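Long-range contacts in glucose-6-phosphate 1-dehydrogenase (Mycobacterium avium, PDB 4LGV), which probably catalyses the NADP-dependent oxidation of glucose 6-phosphate to 6-phosphogluconolactone, the entry step of the oxidative pentose phosphate pathway: residues 223-228 with 471-477; 338-344 with 457-463; 345-351 with 478-482; 371-375 with 385-389. All blocks are in the same frame, centred on the assembly; numbering follows the deposited sequence. Where two conformers were deposited one is given.

Followed from the N terminus, the chain first builds the six-stranded parallel sheet of the coenzyme-binding domain and then enters the mixed sheet on which all four contacts are built. Strand 222-230 opens interaction 1, which closes at 471-477, 243 residues later. Interaction 2 (338-344 with 457-463) is nested inside that loop. Interaction 3 runs from 345-351 to 478-482 and so crosses interactions 1 and 2. The hairpin of interaction 4 lies inside the loops closed by all three. Interactions 1 and 3 lay the segment after helix 466-470 over neighbouring strands 222-230 and 347-354; interaction 2 packs the loop before that helix on the end of strand 335-340 and the loop after it.

Interaction 1 (223-228 with 471-477); sequences SEIHIT and VHGRHAW
Glu224 reaches across to the backbone of His475, whose N donates to OE1 at 3.1 Å from the syn side of the carboxylate. The same oxygen is met on its anti side by His226 NE2 at 2.8 Å; both donors are tilted out of the carboxylate plane, and together they grip OE1 and fix the turn of the group. With CG anti to the backbone N (chi1 -175°) and an extended chain, Glu224 also brings OE2 to the edge of the His475 ring, 3.2 Å from CD2, planes 65° apart. The His226 ring points its CE1 edge at the carbonyl of His475, CE1 to O 3.2 Å. Trp477 approaches this ring obliquely, centroids 4.7 Å apart and planes at 50°. A water joins Ser223 OG to His475 NE2. Phe353 of strand 347-354 stacks on His475 and meets His226 edge-to-face, and Ser223 and Glu224 both face it in a classic beta bulge. Phe336 of strand 335-340 touches Trp477, whose NE1 bonds Ala467 O in helix 466-470.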
loop_
_atom_site.group_PDB
_atom_site.type_symbol
_atom_site.label_atom_id
_atom_site.label_comp_id
_atom_site.label_asym_id
_atom_site.label_seq_id
_atom_site.Cartn_x
_atom_site.Cartn_y
_atom_site.Cartn_z
ATOM N N SER A 223 9.565 -11.139 -2.449
ATOM C CA SER A 223 9.797 -12.168 -1.405
ATOM C C SER A 223 11.245 -12.557 -1.227
ATOM O O SER A 223 11.642 -12.904 -0.136
ATOM C CB SER A 223 9.012 -13.452 -1.630
ATOM O OG SER A 223 9.498 -14.070 -2.798
ATOM N N GLU A 224 12.036 -12.414 -2.257
ATOM C CA GLU A 224 13.372 -12.938 -2.248
ATOM C C GLU A 224 14.193 -12.326 -3.375
ATOM O O GLU A 224 13.652 -12.060 -4.449
ATOM C CB GLU A 224 13.283 -14.456 -2.448
ATOM C CG GLU A 224 14.567 -15.221 -2.344
ATOM C CD GLU A 224 14.298 -16.707 -2.071
ATOM O OE1 GLU A 224 15.110 -17.591 -2.506
ATOM O OE2 GLU A 224 13.272 -16.997 -1.452
ATOM N N ILE A 225 15.499 -12.221 -3.164
ATOM C CA ILE A 225 16.417 -11.722 -4.174
ATOM C C ILE A 225 17.576 -12.687 -4.392
ATOM O O ILE A 225 18.141 -13.177 -3.422
ATOM C CB ILE A 225 16.977 -10.352 -3.746
ATOM C CG1 ILE A 225 15.828 -9.346 -3.599
ATOM C CG2 ILE A 225 17.939 -9.842 -4.790
ATOM C CD1 ILE A 225 16.185 -7.985 -3.114
ATOM N N HIS A 226 17.924 -12.956 -5.657
ATOM C CA HIS A 226 19.106 -13.770 -6.001
ATOM C C HIS A 226 20.039 -12.952 -6.878
ATOM O O HIS A 226 19.616 -12.384 -7.891
ATOM C CB HIS A 226 18.772 -15.001 -6.800
ATOM C CG HIS A 226 18.030 -16.044 -6.046
ATOM N ND1 HIS A 226 17.651 -17.234 -6.626
ATOM C CD2 HIS A 226 17.532 -16.058 -4.791
ATOM C CE1 HIS A 226 17.004 -17.971 -5.736
ATOM N NE2 HIS A 226 16.898 -17.268 -4.621
ATOM N N ILE A 227 21.286 -12.864 -6.463
ATOM C CA ILE A 227 22.309 -12.187 -7.236
ATOM C C ILE A 227 23.309 -13.215 -7.753
ATOM O O ILE A 227 23.872 -13.990 -6.977
ATOM C CB ILE A 227 23.026 -11.157 -6.372
ATOM C CG1 ILE A 227 22.035 -10.036 -6.047
ATOM C CG2 ILE A 227 24.236 -10.635 -7.109
ATOM C CD1 ILE A 227 22.580 -8.950 -5.129
ATOM N N THR A 228 23.467 -13.269 -9.056
ATOM C CA THR A 228 24.362 -14.232 -9.691
ATOM C C THR A 228 25.412 -13.487 -10.463
ATOM O O THR A 228 25.092 -12.657 -11.315
ATOM C CB THR A 228 23.602 -15.139 -10.664
ATOM O OG1 THR A 228 22.657 -15.947 -9.953
ATOM C CG2 THR A 228 24.570 -16.051 -11.409
ATOM N N VAL A 471 19.513 -22.630 -0.558
ATOM C CA VAL A 471 18.189 -22.124 -0.884
ATOM C C VAL A 471 17.074 -23.184 -0.696
ATOM O O VAL A 471 15.972 -23.027 -1.218
ATOM C CB VAL A 471 18.167 -21.568 -2.333
ATOM C CG1 VAL A 471 19.211 -20.479 -2.501
ATOM C CG2 VAL A 471 18.395 -22.671 -3.365
ATOM N N HIS A 472 17.358 -24.233 0.082
ATOM C CA HIS A 472 16.463 -25.396 0.173
ATOM C C HIS A 472 15.003 -25.137 0.555
ATOM O O HIS A 472 14.105 -25.633 -0.129
ATOM C CB HIS A 472 17.145 -26.615 0.927
ATOM C CG HIS A 472 16.549 -26.944 2.259
ATOM N ND1 HIS A 472 15.615 -27.945 2.466
ATOM C CD2 HIS A 472 16.790 -26.404 3.474
ATOM C CE1 HIS A 472 15.307 -27.995 3.752
ATOM N NE2 HIS A 472 16.007 -27.069 4.384
ATOM N N GLY A 473 14.735 -24.341 1.578
ATOM C CA GLY A 473 13.346 -23.932 1.881
ATOM C C GLY A 473 12.861 -22.675 1.141
ATOM O O GLY A 473 11.793 -22.132 1.448
ATOM N N ARG A 474 13.592 -22.241 0.121
ATOM C CA ARG A 474 13.297 -20.965 -0.591
ATOM C C ARG A 474 13.138 -21.202 -2.085
ATOM O O ARG A 474 12.716 -22.275 -2.483
ATOM C CB ARG A 474 14.444 -19.991 -0.305
ATOM C CG ARG A 474 14.505 -19.618 1.165
ATOM C CD ARG A 474 13.181 -18.816 1.365
ATOM N NE ARG A 474 12.892 -18.239 2.673
ATOM C CZ ARG A 474 11.960 -17.311 2.930
ATOM N NH1 ARG A 474 11.205 -16.738 1.970
ATOM N NH2 ARG A 474 11.826 -16.895 4.182
ATOM N N HIS A 475 13.425 -20.202 -2.914
ATOM C CA HIS A 475 13.325 -20.361 -4.377
ATOM C C HIS A 475 14.576 -20.977 -4.919
ATOM O O HIS A 475 15.665 -20.570 -4.551
ATOM C CB HIS A 475 13.096 -19.021 -5.038
ATOM C CG HIS A 475 11.731 -18.488 -4.789
ATOM N ND1 HIS A 475 10.638 -18.894 -5.526
ATOM C CD2 HIS A 475 11.266 -17.625 -3.853
ATOM C CE1 HIS A 475 9.564 -18.275 -5.069
ATOM N NE2 HIS A 475 9.917 -17.498 -4.060
ATOM N N ALA A 476 14.413 -21.966 -5.780
ATOM C CA ALA A 476 15.549 -22.569 -6.465
ATOM C C ALA A 476 16.323 -21.545 -7.283
ATOM O O ALA A 476 15.755 -20.592 -7.808
ATOM C CB ALA A 476 15.072 -23.707 -7.354
ATOM N N TRP A 477 17.637 -21.709 -7.364
ATOM C CA TRP A 477 18.433 -20.943 -8.306
ATOM C C TRP A 477 17.862 -21.178 -9.706
ATOM O O TRP A 477 17.688 -22.316 -10.107
ATOM C CB TRP A 477 19.869 -21.395 -8.294
ATOM C CG TRP A 477 20.629 -21.109 -7.006
ATOM C CD1 TRP A 477 21.009 -22.022 -6.092
ATOM C CD2 TRP A 477 21.146 -19.862 -6.553
ATOM N NE1 TRP A 477 21.700 -21.430 -5.079
ATOM C CE2 TRP A 477 21.780 -20.097 -5.326
ATOM C CE3 TRP A 477 21.080 -18.572 -7.027
ATOM C CZ2 TRP A 477 22.388 -19.101 -4.596
ATOM C CZ3 TRP A 477 21.697 -17.585 -6.298
ATOM C CH2 TRP A 477 22.368 -17.869 -5.112
HETATM O O HOH W 1 7.575 -15.748 -4.190
#

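Interaction 2 (338-344 with 457-463); sequences RAGKALP and YEQGSWG
Trp462 is held between Pro344 and Arg338, which lie over opposite faces of its indole. On one face Pro344 makes a CH-pi contact, CG standing 3.6 Å from the centroid of the five-membered ring and only 11° off its normal. On the other, the guanidinium of Arg338 lies nearly flat, planes 16° apart, with NH1 3.8 Å from Trp462 CE3. The arginine CG sits between the backbone N and the carbonyl carbon (chi1 65°), and the chain then runs extended to NE, carrying the guanidinium to the indole. Leu343 crosses Trp462 at about a right angle, CD1 4.1 Å from Trp462 CZ3, while its CD2 also packs on Tyr457 CE2. Tyr457 OH donates to Lys341 O at 2.7 Å, the hydroxyl tilted from the carbonyl plane and Lys341 O at the edge of the tyrosine ring. Gly460 N donates to Ala342 O at 3.0 Å from above the carbonyl plane.

Farther out, the type II turn from Glu458 to Ser461 presents Gly460. Glu458 O receives both Ser461 N and Ser461 OG, the hydroxyl at 2.7 Å and in the carbonyl plane, and OG accepts from Gly463 N in an ST turn. Arg338 NE bonds Thr228 OG1, and Tyr457 OH is also bonded to Thr317.

The stack is consistent with a cation-pi component on one indole face, beside a CH-pi contact with the proline on the other.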
loop_
_atom_site.group_PDB
_atom_site.type_symbol
_atom_site.label_atom_id
_atom_site.label_comp_id
_atom_site.label_asym_id
_atom_site.label_seq_id
_atom_site.Cartn_x
_atom_site.Cartn_y
_atom_site.Cartn_z
ATOM N N ARG A 338 25.610 -15.570 -5.411
ATOM C CA ARG A 338 26.574 -16.536 -5.881
ATOM C C ARG A 338 27.450 -15.899 -6.926
ATOM O O ARG A 338 26.986 -15.123 -7.782
ATOM C CB ARG A 338 25.921 -17.789 -6.425
ATOM C CG ARG A 338 25.091 -17.588 -7.661
ATOM C CD ARG A 338 24.466 -18.893 -8.130
ATOM N NE ARG A 338 23.510 -18.627 -9.208
ATOM C CZ ARG A 338 22.922 -19.551 -9.943
ATOM N NH1 ARG A 338 23.181 -20.828 -9.727
ATOM N NH2 ARG A 338 22.084 -19.207 -10.919
ATOM N N ALA A 339 28.743 -16.161 -6.795
ATOM C CA ALA A 339 29.744 -15.637 -7.723
ATOM C C ALA A 339 30.840 -16.678 -7.926
ATOM O O ALA A 339 31.263 -17.327 -6.981
ATOM C CB ALA A 339 30.324 -14.366 -7.183
ATOM N N GLY A 340 31.307 -16.841 -9.154
ATOM C CA GLY A 340 32.377 -17.776 -9.384
ATOM C C GLY A 340 32.999 -17.852 -10.750
ATOM O O GLY A 340 32.396 -17.477 -11.743
ATOM N N LYS A 341 34.230 -18.364 -10.760
ATOM C CA LYS A 341 35.001 -18.632 -11.978
ATOM C C LYS A 341 34.627 -19.979 -12.575
ATOM O O LYS A 341 34.189 -20.889 -11.876
ATOM C CB LYS A 341 36.497 -18.659 -11.659
ATOM C CG LYS A 341 37.014 -17.367 -11.054
ATOM C CD LYS A 341 37.108 -16.254 -12.099
ATOM C CE LYS A 341 37.776 -15.040 -11.507
ATOM N NZ LYS A 341 37.803 -13.916 -12.456
ATOM N N ALA A 342 34.820 -20.087 -13.879
ATOM C CA ALA A 342 34.605 -21.331 -14.608
ATOM C C ALA A 342 33.167 -21.842 -14.437
ATOM O O ALA A 342 32.926 -23.039 -14.214
ATOM C CB ALA A 342 35.621 -22.392 -14.182
ATOM N N LEU A 343 32.213 -20.932 -14.572
ATOM C CA LEU A 343 30.804 -21.300 -14.565
ATOM C C LEU A 343 30.352 -21.377 -16.021
ATOM O O LEU A 343 31.117 -21.018 -16.913
ATOM C CB LEU A 343 30.017 -20.275 -13.734
ATOM C CG LEU A 343 30.336 -20.303 -12.239
ATOM C CD1 LEU A 343 29.323 -19.489 -11.436
ATOM C CD2 LEU A 343 30.402 -21.713 -11.653
ATOM N N PRO A 344 29.098 -21.784 -16.274
ATOM C CA PRO A 344 28.712 -22.031 -17.658
ATOM C C PRO A 344 28.600 -20.826 -18.573
ATOM O O PRO A 344 28.674 -20.987 -19.793
ATOM C CB PRO A 344 27.337 -22.692 -17.535
ATOM C CG PRO A 344 27.307 -23.242 -16.156
ATOM C CD PRO A 344 28.052 -22.219 -15.340
ATOM N N TYR A 457 34.309 -28.273 -7.659
ATOM C CA TYR A 457 33.308 -28.332 -8.693
ATOM C C TYR A 457 33.990 -28.355 -10.037
ATOM O O TYR A 457 35.107 -27.871 -10.176
ATOM C CB TYR A 457 32.328 -27.151 -8.591
ATOM C CG TYR A 457 32.928 -25.785 -8.838
ATOM C CD1 TYR A 457 33.582 -25.094 -7.819
ATOM C CD2 TYR A 457 32.837 -25.174 -10.089
ATOM C CE1 TYR A 457 34.099 -23.829 -8.046
ATOM C CE2 TYR A 457 33.354 -23.914 -10.302
ATOM C CZ TYR A 457 33.968 -23.248 -9.280
ATOM O OH TYR A 457 34.498 -22.010 -9.486
ATOM N N GLU A 458 33.307 -28.948 -11.013
ATOM C CA GLU A 458 33.818 -29.065 -12.376
ATOM C C GLU A 458 33.718 -27.740 -13.108
ATOM O O GLU A 458 32.730 -27.030 -12.953
ATOM C CB GLU A 458 33.036 -30.140 -13.152
ATOM C CG GLU A 458 33.269 -31.556 -12.636
ATOM C CD GLU A 458 34.681 -32.012 -12.935
ATOM O OE1 GLU A 458 35.076 -31.980 -14.126
ATOM O OE2 GLU A 458 35.393 -32.385 -11.974
ATOM N N GLN A 459 34.729 -27.440 -13.923
ATOM C CA GLN A 459 34.675 -26.308 -14.829
ATOM C C GLN A 459 33.513 -26.521 -15.756
ATOM O O GLN A 459 33.300 -27.632 -16.252
ATOM C CB GLN A 459 35.936 -26.151 -15.630
ATOM C CG GLN A 459 37.148 -25.829 -14.773
ATOM C CD GLN A 459 38.397 -25.479 -15.571
ATOM O OE1 GLN A 459 38.368 -24.646 -16.474
ATOM N NE2 GLN A 459 39.504 -26.157 -15.256
ATOM N N GLY A 460 32.720 -25.462 -15.945
ATOM C CA GLY A 460 31.573 -25.530 -16.832
ATOM C C GLY A 460 30.317 -25.930 -16.087
ATOM O O GLY A 460 29.251 -25.912 -16.668
ATOM N N SER A 461 30.429 -26.312 -14.819
ATOM C CA SER A 461 29.231 -26.587 -14.004
ATOM C C SER A 461 28.773 -25.300 -13.337
ATOM O O SER A 461 29.470 -24.277 -13.414
ATOM C CB SER A 461 29.518 -27.674 -12.936
ATOM O OG SER A 461 30.296 -27.157 -11.868
ATOM N N TRP A 462 27.613 -25.353 -12.673
ATOM C CA TRP A 462 27.086 -24.194 -11.909
ATOM C C TRP A 462 27.719 -24.057 -10.540
ATOM O O TRP A 462 27.393 -23.145 -9.803
ATOM C CB TRP A 462 25.537 -24.244 -11.776
ATOM C CG TRP A 462 24.919 -23.575 -12.911
ATOM C CD1 TRP A 462 24.198 -24.144 -13.919
ATOM C CD2 TRP A 462 25.060 -22.197 -13.239
ATOM N NE1 TRP A 462 23.852 -23.176 -14.859
ATOM C CE2 TRP A 462 24.372 -21.979 -14.453
ATOM C CE3 TRP A 462 25.679 -21.115 -12.603
ATOM C CZ2 TRP A 462 24.292 -20.745 -15.032
ATOM C CZ3 TRP A 462 25.609 -19.882 -13.191
ATOM C CH2 TRP A 462 24.917 -19.703 -14.386
ATOM N N GLY A 463 28.614 -24.966 -10.191
ATOM C CA GLY A 463 29.282 -24.885 -8.919
ATOM C C GLY A 463 28.933 -26.050 -8.018
ATOM O O GLY A 463 28.207 -26.947 -8.395
#

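Interaction 3 (345-351 with 478-482); sequences HKVTEVR and QQPWL
Glu349 and the backbone of Trp481 form the direct hydrogen bond of this contact: Trp481 N donates to OE2 at 2.9 Å, nearly straight (167°) and close to the line of the C-O bond. A salt bridge sets up that carboxylate. Arg351 grips it side-on, NE to OE1 and NH2 to OE2, both at 3.0 Å, approaching from above the carboxylate plane. OE2 therefore accepts from two donors, which would be expected to favour its anionic form. Gln478 CB covers one face of the Arg351 guanidinium, whose NH1 is bonded to Gln373 OE1 of the next strand, while Trp481 forms cation-pi pairs with Arg377 and Arg385.

Val347, Glu349 and Arg351 point to the same side of strand 347-354, as every second residue of a beta strand does, and the tail at 478-482 runs over that face of the mixed sheet, directed 120° from the strand segment.

Apolar and CH-pi contacts lie beside this polar group. Leu482 sets CD1 over the centre of the His345 ring in a CH-pi contact, 3.6 Å from the centroid and 7° off its normal. Val347 CG1 packs on Pro480 CB at 3.9 Å and on Leu482 CD2.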
loop_
_atom_site.group_PDB
_atom_site.type_symbol
_atom_site.label_atom_id
_atom_site.label_comp_id
_atom_site.label_asym_id
_atom_site.label_seq_id
_atom_site.Cartn_x
_atom_site.Cartn_y
_atom_site.Cartn_z
ATOM N N HIS A 345 28.369 -19.646 -18.014
ATOM C CA HIS A 345 28.180 -18.447 -18.824
ATOM C C HIS A 345 28.813 -17.219 -18.197
ATOM O O HIS A 345 29.166 -17.224 -17.024
ATOM C CB HIS A 345 26.697 -18.168 -19.005
ATOM C CG HIS A 345 25.920 -19.333 -19.531
ATOM N ND1 HIS A 345 26.026 -19.779 -20.833
ATOM C CD2 HIS A 345 25.005 -20.133 -18.930
ATOM C CE1 HIS A 345 25.216 -20.808 -21.009
ATOM N NE2 HIS A 345 24.580 -21.038 -19.872
ATOM N N LYS A 346 28.938 -16.161 -19.001
ATOM C CA LYS A 346 29.333 -14.856 -18.498
ATOM C C LYS A 346 28.097 -13.978 -18.309
ATOM O O LYS A 346 27.535 -13.497 -19.283
ATOM C CB LYS A 346 30.317 -14.184 -19.452
ATOM C CG LYS A 346 30.842 -12.864 -18.940
ATOM C CD LYS A 346 31.609 -12.137 -20.023
ATOM C CE LYS A 346 31.974 -10.732 -19.594
ATOM N NZ LYS A 346 33.044 -10.174 -20.461
ATOM N N VAL A 347 27.664 -13.792 -17.062
ATOM C CA VAL A 347 26.444 -12.998 -16.793
ATOM C C VAL A 347 26.399 -12.598 -15.355
ATOM O O VAL A 347 26.782 -13.366 -14.476
ATOM C CB VAL A 347 25.163 -13.787 -17.180
ATOM C CG1 VAL A 347 25.061 -15.095 -16.397
ATOM C CG2 VAL A 347 23.934 -12.958 -17.014
ATOM N N THR A 348 25.945 -11.372 -15.130
ATOM C CA THR A 348 25.666 -10.857 -13.789
ATOM C C THR A 348 24.232 -10.426 -13.761
ATOM O O THR A 348 23.802 -9.596 -14.584
ATOM C CB THR A 348 26.560 -9.667 -13.430
ATOM O OG1 THR A 348 27.924 -10.108 -13.465
ATOM C CG2 THR A 348 26.269 -9.164 -12.049
ATOM N N GLU A 349 23.490 -10.978 -12.818
ATOM C CA GLU A 349 22.043 -10.831 -12.771
ATOM C C GLU A 349 21.569 -10.576 -11.338
ATOM O O GLU A 349 22.130 -11.084 -10.382
ATOM C CB GLU A 349 21.427 -12.162 -13.280
ATOM C CG GLU A 349 19.969 -12.388 -12.990
ATOM C CD GLU A 349 19.461 -13.735 -13.444
ATOM O OE1 GLU A 349 19.320 -14.668 -12.585
ATOM O OE2 GLU A 349 19.167 -13.856 -14.640
ATOM N N VAL A 350 20.557 -9.732 -11.222
ATOM C CA VAL A 350 19.849 -9.528 -9.975
ATOM C C VAL A 350 18.414 -9.976 -10.265
ATOM O O VAL A 350 17.739 -9.400 -11.108
ATOM C CB VAL A 350 19.857 -8.072 -9.534
ATOM C CG1 VAL A 350 19.093 -7.890 -8.202
ATOM C CG2 VAL A 350 21.273 -7.573 -9.350
ATOM N N ARG A 351 17.965 -11.023 -9.580
ATOM C CA ARG A 351 16.661 -11.606 -9.878
ATOM C C ARG A 351 15.790 -11.419 -8.663
ATOM O O ARG A 351 16.091 -11.906 -7.599
ATOM C CB ARG A 351 16.791 -13.107 -10.201
ATOM C CG ARG A 351 15.472 -13.807 -10.520
ATOM C CD ARG A 351 15.730 -15.201 -11.015
ATOM N NE ARG A 351 16.380 -15.175 -12.314
ATOM C CZ ARG A 351 15.774 -15.309 -13.472
ATOM N NH1 ARG A 351 14.478 -15.490 -13.512
ATOM N NH2 ARG A 351 16.486 -15.241 -14.592
ATOM N N GLN A 478 17.559 -20.102 -10.423
ATOM C CA GLN A 478 16.976 -20.183 -11.760
ATOM C C GLN A 478 18.091 -20.070 -12.808
ATOM O O GLN A 478 19.198 -19.575 -12.516
ATOM C CB GLN A 478 16.013 -19.020 -12.017
ATOM C CG GLN A 478 14.907 -18.836 -10.995
ATOM C CD GLN A 478 13.871 -19.936 -11.048
ATOM O OE1 GLN A 478 13.288 -20.160 -12.078
ATOM N NE2 GLN A 478 13.672 -20.650 -9.935
ATOM N N GLN A 479 17.797 -20.539 -14.015
ATOM C CA GLN A 479 18.701 -20.312 -15.156
ATOM C C GLN A 479 18.749 -18.821 -15.431
ATOM O O GLN A 479 17.711 -18.180 -15.571
ATOM C CB GLN A 479 18.302 -21.045 -16.449
ATOM C CG GLN A 479 19.267 -22.172 -16.905
ATOM C CD GLN A 479 20.580 -21.724 -17.612
ATOM O OE1 GLN A 479 20.681 -20.644 -18.237
ATOM N NE2 GLN A 479 21.590 -22.590 -17.521
ATOM N N PRO A 480 19.955 -18.259 -15.531
ATOM C CA PRO A 480 20.048 -16.839 -15.742
ATOM C C PRO A 480 19.579 -16.423 -17.097
ATOM O O PRO A 480 19.682 -17.187 -18.048
ATOM C CB PRO A 480 21.549 -16.542 -15.620
ATOM C CG PRO A 480 22.085 -17.666 -14.853
ATOM C CD PRO A 480 21.288 -18.848 -15.333
ATOM N N TRP A 481 19.092 -15.189 -17.170
ATOM C CA TRP A 481 18.708 -14.598 -18.414
ATOM C C TRP A 481 19.917 -14.161 -19.234
ATOM O O TRP A 481 20.537 -13.156 -18.934
ATOM C CB TRP A 481 17.788 -13.418 -18.137
ATOM C CG TRP A 481 17.386 -12.693 -19.346
ATOM C CD1 TRP A 481 17.082 -13.208 -20.554
ATOM C CD2 TRP A 481 17.191 -11.296 -19.439
ATOM N NE1 TRP A 481 16.720 -12.229 -21.409
ATOM C CE2 TRP A 481 16.776 -11.026 -20.754
ATOM C CE3 TRP A 481 17.339 -10.230 -18.539
ATOM C CZ2 TRP A 481 16.499 -9.709 -21.207
ATOM C CZ3 TRP A 481 17.053 -8.929 -18.990
ATOM C CH2 TRP A 481 16.658 -8.683 -20.314
ATOM N N LEU A 482 20.196 -14.899 -20.312
ATOM C CA LEU A 482 21.332 -14.594 -21.195
ATOM C C LEU A 482 20.970 -13.680 -22.355
ATOM O O LEU A 482 19.852 -13.735 -22.882
ATOM C CB LEU A 482 21.940 -15.876 -21.741
ATOM C CG LEU A 482 22.224 -16.949 -20.670
ATOM C CD1 LEU A 482 22.644 -18.271 -21.302
ATOM C CD2 LEU A 482 23.266 -16.464 -19.682
HETATM O O HOH W 2 20.246 -16.985 -11.843
#

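Interaction 4 (371-375 with 385-389); sequences PNQIV and RLQLS
Val375 N donates to Arg385 O at 2.7 Å, the shortest polar bond between the two strands, and Arg385 N returns one to Val375 O at 2.8 Å. The next hydrogen-bonded pair, Gln373 and Gln387, is less even: Gln387 N reaches Gln373 O at 2.8 Å, whereas Gln373 N lies 3.2 Å from Gln387 O. Between them Ile374 and Leu386 form a non-hydrogen-bonded pair on the face opposite Gln373 and Val375, CG1 of Ile374 lying 4.1 Å from CD1 of Leu386. Leu386 has CG anti to its N (chi1 175°), which also brings CD1 3.6 Å from Gln373 O. Leu388 CD2 rests against the amide of Asn372, 3.5 Å from OD1. That amide bonds Ala212 and Asn210 of a second subunit, and Leu386 packs on Leu386 of that second subunit, so the strands reach a subunit interface. Arg385 is salt-bridged to Asp402 of strand 395-404. With strand directions 162° apart and a short connection, this is an antiparallel beta hairpin within the mixed sheet of the C-terminal domain.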
loop_
_atom_site.group_PDB
_atom_site.type_symbol
_atom_site.label_atom_id
_atom_site.label_comp_id
_atom_site.label_asym_id
_atom_site.label_seq_id
_atom_site.Cartn_x
_atom_site.Cartn_y
_atom_site.Cartn_z
ATOM N N PRO A 371 6.187 -17.596 -9.350
ATOM C CA PRO A 371 5.682 -16.260 -9.143
ATOM C C PRO A 371 6.324 -15.334 -10.152
ATOM O O PRO A 371 7.317 -15.714 -10.782
ATOM C CB PRO A 371 6.132 -15.921 -7.716
ATOM C CG PRO A 371 7.312 -16.755 -7.475
ATOM C CD PRO A 371 7.072 -18.033 -8.246
ATOM N N ASN A 372 5.737 -14.169 -10.337
ATOM C CA ASN A 372 6.323 -13.146 -11.176
ATOM C C ASN A 372 7.761 -12.843 -10.715
ATOM O O ASN A 372 8.101 -12.990 -9.511
ATOM C CB ASN A 372 5.488 -11.859 -11.116
ATOM C CG ASN A 372 4.088 -11.993 -11.743
ATOM O OD1 ASN A 372 3.286 -11.095 -11.599
ATOM N ND2 ASN A 372 3.825 -13.048 -12.481
ATOM N N GLN A 373 8.586 -12.418 -11.657
ATOM C CA GLN A 373 9.972 -12.026 -11.359
ATOM C C GLN A 373 10.390 -10.792 -12.131
ATOM O O GLN A 373 10.010 -10.582 -13.270
ATOM C CB GLN A 373 10.906 -13.181 -11.737
ATOM C CG GLN A 373 10.771 -14.334 -10.774
ATOM C CD GLN A 373 11.432 -15.611 -11.257
ATOM O OE1 GLN A 373 12.608 -15.645 -11.573
ATOM N NE2 GLN A 373 10.676 -16.683 -11.223
ATOM N N ILE A 374 11.194 -9.975 -11.479
ATOM C CA ILE A 374 11.873 -8.858 -12.117
ATOM C C ILE A 374 13.329 -9.245 -12.227
ATOM O O ILE A 374 13.952 -9.469 -11.222
ATOM C CB ILE A 374 11.770 -7.599 -11.280
ATOM C CG1 ILE A 374 10.303 -7.176 -11.171
ATOM C CG2 ILE A 374 12.577 -6.480 -11.915
ATOM C CD1 ILE A 374 10.067 -6.046 -10.192
ATOM N N VAL A 375 13.852 -9.320 -13.440
ATOM C CA VAL A 375 15.239 -9.700 -13.656
ATOM C C VAL A 375 16.037 -8.550 -14.252
ATOM O O VAL A 375 15.687 -8.021 -15.284
ATOM C CB VAL A 375 15.331 -10.896 -14.582
ATOM C CG1 VAL A 375 16.747 -11.420 -14.611
ATOM C CG2 VAL A 375 14.406 -12.018 -14.126
ATOM N N ARG A 385 14.153 -7.914 -17.580
ATOM C CA ARG A 385 13.097 -8.838 -17.971
ATOM C C ARG A 385 12.044 -8.890 -16.893
ATOM O O ARG A 385 12.346 -9.117 -15.731
ATOM C CB ARG A 385 13.669 -10.232 -18.247
ATOM C CG ARG A 385 12.646 -11.374 -18.158
ATOM C CD ARG A 385 13.259 -12.742 -18.510
ATOM N NE ARG A 385 13.400 -12.855 -19.950
ATOM C CZ ARG A 385 13.892 -13.898 -20.602
ATOM N NH1 ARG A 385 14.344 -14.963 -19.955
ATOM N NH2 ARG A 385 13.964 -13.851 -21.933
ATOM N N LEU A 386 10.806 -8.683 -17.274
ATOM C CA LEU A 386 9.698 -8.934 -16.370
ATOM C C LEU A 386 9.050 -10.289 -16.760
ATOM O O LEU A 386 8.549 -10.439 -17.873
ATOM C CB LEU A 386 8.735 -7.768 -16.441
ATOM C CG LEU A 386 7.435 -7.870 -15.643
ATOM C CD1 LEU A 386 7.638 -7.987 -14.134
ATOM C CD2 LEU A 386 6.558 -6.646 -15.909
ATOM N N GLN A 387 9.024 -11.242 -15.833
ATOM C CA GLN A 387 8.391 -12.552 -16.066
ATOM C C GLN A 387 7.004 -12.625 -15.489
ATOM O O GLN A 387 6.803 -12.431 -14.299
ATOM C CB GLN A 387 9.192 -13.674 -15.443
ATOM C CG GLN A 387 10.594 -13.742 -15.974
ATOM C CD GLN A 387 11.353 -14.965 -15.496
ATOM O OE1 GLN A 387 10.766 -15.843 -14.860
ATOM N NE2 GLN A 387 12.661 -15.008 -15.768
ATOM N N LEU A 388 6.037 -12.880 -16.356
ATOM C CA LEU A 388 4.624 -12.959 -15.990
ATOM C C LEU A 388 4.044 -14.255 -16.561
ATOM O O LEU A 388 4.757 -15.024 -17.184
ATOM C CB LEU A 388 3.856 -11.788 -16.597
ATOM C CG LEU A 388 4.321 -10.381 -16.252
ATOM C CD1 LEU A 388 3.395 -9.366 -16.942
ATOM C CD2 LEU A 388 4.340 -10.134 -14.748
ATOM N N SER A 389 2.765 -14.494 -16.303
ATOM C CA SER A 389 2.087 -15.679 -16.794
ATOM C C SER A 389 0.864 -15.294 -17.602
ATOM O O SER A 389 0.230 -14.289 -17.299
ATOM C CB SER A 389 1.700 -16.591 -15.632
ATOM O OG SER A 389 1.028 -17.714 -16.132
#